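Local coordinates for putative membrane protein mmpL11 (Mycobacterium tuberculosis, PDB 4Y0L), which belongs to the RND family of membrane transporters, has periplasmic domains, and probably exports lipids across the mycobacterial inner membrane, at residues A[67-70]-A[71-75]. Sequence-based numbering, arbitrary orientation.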
ATOM      1  N   ASP A  67      12.041  -5.146  10.871  1.00 73.16           N
ATOM      2  CA  ASP A  67      12.831  -4.347   9.935  1.00 68.34           C
ATOM      3  C   ASP A  67      12.034  -3.954   8.695  1.00 67.95           C
ATOM      4  O   ASP A  67      12.335  -2.950   8.050  1.00 61.79           O
ATOM      5  CB  ASP A  67      14.093  -5.108   9.518  1.00 72.41           C
ATOM      6  CG  ASP A  67      15.329  -4.660  10.283  1.00 84.66           C
ATOM      7  OD1 ASP A  67      15.192  -4.218  11.444  1.00 81.79           O
ATOM      8  OD2 ASP A  67      16.441  -4.753   9.720  1.00 91.30           O
ATOM      9  N   THR A  68      11.017  -4.742   8.363  1.00 69.36           N
ATOM     10  CA  THR A  68      10.200  -4.468   7.188  1.00 67.48           C
ATOM     11  C   THR A  68       9.216  -3.331   7.435  1.00 61.03           C
ATOM     12  O   THR A  68       9.090  -2.424   6.613  1.00 59.20           O
ATOM     13  CB  THR A  68       9.418  -5.715   6.749  1.00 68.96           C
ATOM     14  OG1 THR A  68       8.616  -6.193   7.836  1.00 87.14           O
ATOM     15  CG2 THR A  68      10.375  -6.796   6.310  1.00 62.42           C
ATOM     16  N   ILE A  69       8.518  -3.381   8.566  1.00 56.25           N
ATOM     17  CA  ILE A  69       7.513  -2.372   8.886  1.00 58.78           C
ATOM     18  C   ILE A  69       8.154  -0.989   8.988  1.00 53.81           C
ATOM     19  O   ILE A  69       7.629  -0.017   8.447  1.00 48.43           O
ATOM     20  CB  ILE A  69       6.767  -2.714  10.203  1.00 54.07           C
ATOM     21  CG1 ILE A  69       5.624  -3.697   9.938  1.00 51.03           C
ATOM     22  CG2 ILE A  69       6.155  -1.466  10.841  1.00 50.42           C
ATOM     23  CD1 ILE A  69       6.035  -5.006   9.307  1.00 54.23           C
ATOM     24  N   THR A  70       9.287  -0.905   9.679  1.00 51.24           N
ATOM     25  CA  THR A  70       9.980   0.370   9.843  1.00 55.21           C
ATOM     26  C   THR A  70      10.491   0.874   8.494  1.00 49.79           C
ATOM     27  O   THR A  70      10.504   2.077   8.235  1.00 49.25           O
ATOM     28  CB  THR A  70      11.162   0.259  10.837  1.00 66.81           C
ATOM     29  OG1 THR A  70      11.780   1.542  10.996  1.00 68.54           O
ATOM     30  CG2 THR A  70      12.202  -0.743  10.353  1.00 66.55           C
ATOM     31  N   TRP A  71      10.904  -0.056   7.640  1.00 48.89           N
ATOM     32  CA  TRP A  71      11.368   0.282   6.300  1.00 46.73           C
ATOM     33  C   TRP A  71      10.226   0.872   5.475  1.00 51.44           C
ATOM     34  O   TRP A  71      10.391   1.894   4.812  1.00 58.36           O
ATOM     35  CB  TRP A  71      11.940  -0.959   5.608  1.00 46.77           C
ATOM     36  CG  TRP A  71      12.514  -0.692   4.251  1.00 44.97           C
ATOM     37  CD1 TRP A  71      13.828  -0.492   3.945  1.00 46.50           C
ATOM     38  CD2 TRP A  71      11.795  -0.604   3.013  1.00 46.99           C
ATOM     39  NE1 TRP A  71      13.973  -0.283   2.596  1.00 44.18           N
ATOM     40  CE2 TRP A  71      12.742  -0.347   2.001  1.00 41.02           C
ATOM     41  CE3 TRP A  71      10.446  -0.716   2.664  1.00 46.81           C
ATOM     42  CZ2 TRP A  71      12.382  -0.199   0.664  1.00 37.95           C
ATOM     43  CZ3 TRP A  71      10.091  -0.568   1.333  1.00 35.76           C
ATOM     44  CH2 TRP A  71      11.056  -0.313   0.350  1.00 35.31           C
ATOM     45  N   MET A  72       9.068   0.223   5.526  1.00 53.41           N
ATOM     46  CA  MET A  72       7.901   0.669   4.775  1.00 43.91           C
ATOM     47  C   MET A  72       7.397   2.025   5.262  1.00 44.50           C
ATOM     48  O   MET A  72       7.076   2.902   4.460  1.00 37.30           O
ATOM     49  CB  MET A  72       6.780  -0.365   4.875  1.00 41.76           C
ATOM     50  CG  MET A  72       7.056  -1.647   4.111  1.00 48.31           C
ATOM     51  SD  MET A  72       5.683  -2.808   4.193  1.00 58.86           S
ATOM     52  CE  MET A  72       6.441  -4.268   3.488  1.00 42.00           C
ATOM     53  N   ARG A  73       7.334   2.196   6.579  1.00 53.38           N
ATOM     54  CA  ARG A  73       6.864   3.446   7.168  1.00 49.96           C
ATOM     55  C   ARG A  73       7.780   4.619   6.826  1.00 46.84           C
ATOM     56  O   ARG A  73       7.396   5.778   6.973  1.00 45.03           O
ATOM     57  CB  ARG A  73       6.746   3.300   8.686  1.00 47.00           C
ATOM     58  CG  ARG A  73       5.545   2.482   9.125  1.00 50.59           C
ATOM     59  CD  ARG A  73       5.584   2.174  10.610  1.00 51.45           C
ATOM     60  NE  ARG A  73       4.362   1.503  11.047  1.00 59.42           N
ATOM     61  CZ  ARG A  73       4.229   0.853  12.199  1.00 57.12           C
ATOM     62  NH1 ARG A  73       5.247   0.769  13.046  1.00 55.78           N
ATOM     63  NH2 ARG A  73       3.074   0.278  12.500  1.00 54.05           N
ATOM     64  N   THR A  74       8.988   4.305   6.367  1.00 42.41           N
ATOM     65  CA  THR A  74       9.969   5.319   6.003  1.00 47.63           C
ATOM     66  C   THR A  74       9.944   5.618   4.506  1.00 46.14           C
ATOM     67  O   THR A  74      10.180   6.752   4.089  1.00 58.48           O
ATOM     68  CB  THR A  74      11.395   4.875   6.401  1.00 54.67           C
ATOM     69  OG1 THR A  74      11.445   4.618   7.811  1.00 61.12           O
ATOM     70  CG2 THR A  74      12.424   5.943   6.049  1.00 46.85           C
ATOM     71  N   GLN A  75       9.648   4.597   3.705  1.00 41.50           N
ATOM     72  CA  GLN A  75       9.829   4.675   2.257  1.00 38.84           C
ATOM     73  C   GLN A  75       8.534   4.887   1.477  1.00 33.05           C
ATOM     74  O   GLN A  75       8.535   5.540   0.434  1.00 36.77           O
ATOM     75  CB  GLN A  75      10.511   3.398   1.759  1.00 44.19           C
ATOM     76  CG  GLN A  75      11.906   3.191   2.320  1.00 44.68           C
ATOM     77  CD  GLN A  75      12.873   4.274   1.893  1.00 56.25           C
ATOM     78  OE1 GLN A  75      12.826   4.750   0.758  1.00 41.36           O
ATOM     79  NE2 GLN A  75      13.752   4.675   2.805  1.00 55.20           N
TER
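Thr-74 donates its hydroxyl OG1 to Thr-70 O at 2.7 Å, close to the line of the C=O bond. This is the side-chain-to-backbone i to i-4 bond of an alpha-helix, here helix 66-80, which packs with helix 19-29 against a four-stranded antiparallel sheet. The Thr-74 torsion that sets OG1 beside its own backbone N (chi1 -58°) turns the hydroxyl back toward the preceding turn. Backbone i to i-4 hydrogen bonds run from Arg-73 N to Ile-69 O and from Met-72 N to Thr-68 O. Trp-71 N to Asp-67 O is longer, at 3.3 Å, and more bent.

The Arg-73 side chain runs alongside Ile-69, which lies one turn earlier. Its near-straight chain carries the guanidinium past Ile-69 CG2, and NH2 bonds to Val-87 O of strand 84-87. Met-72 packs on Val-2, Val-4 and Ile-29, and Trp-71 on Ala-32 and Pro-33. One face of the Trp-71 ring carries Gln-75 CG, 3.6 Å above the ring centre. Over the Arg-73 guanidinium sits the methyl Ile-69 CG2, off-centre on one face and 3.3 Å from CZ.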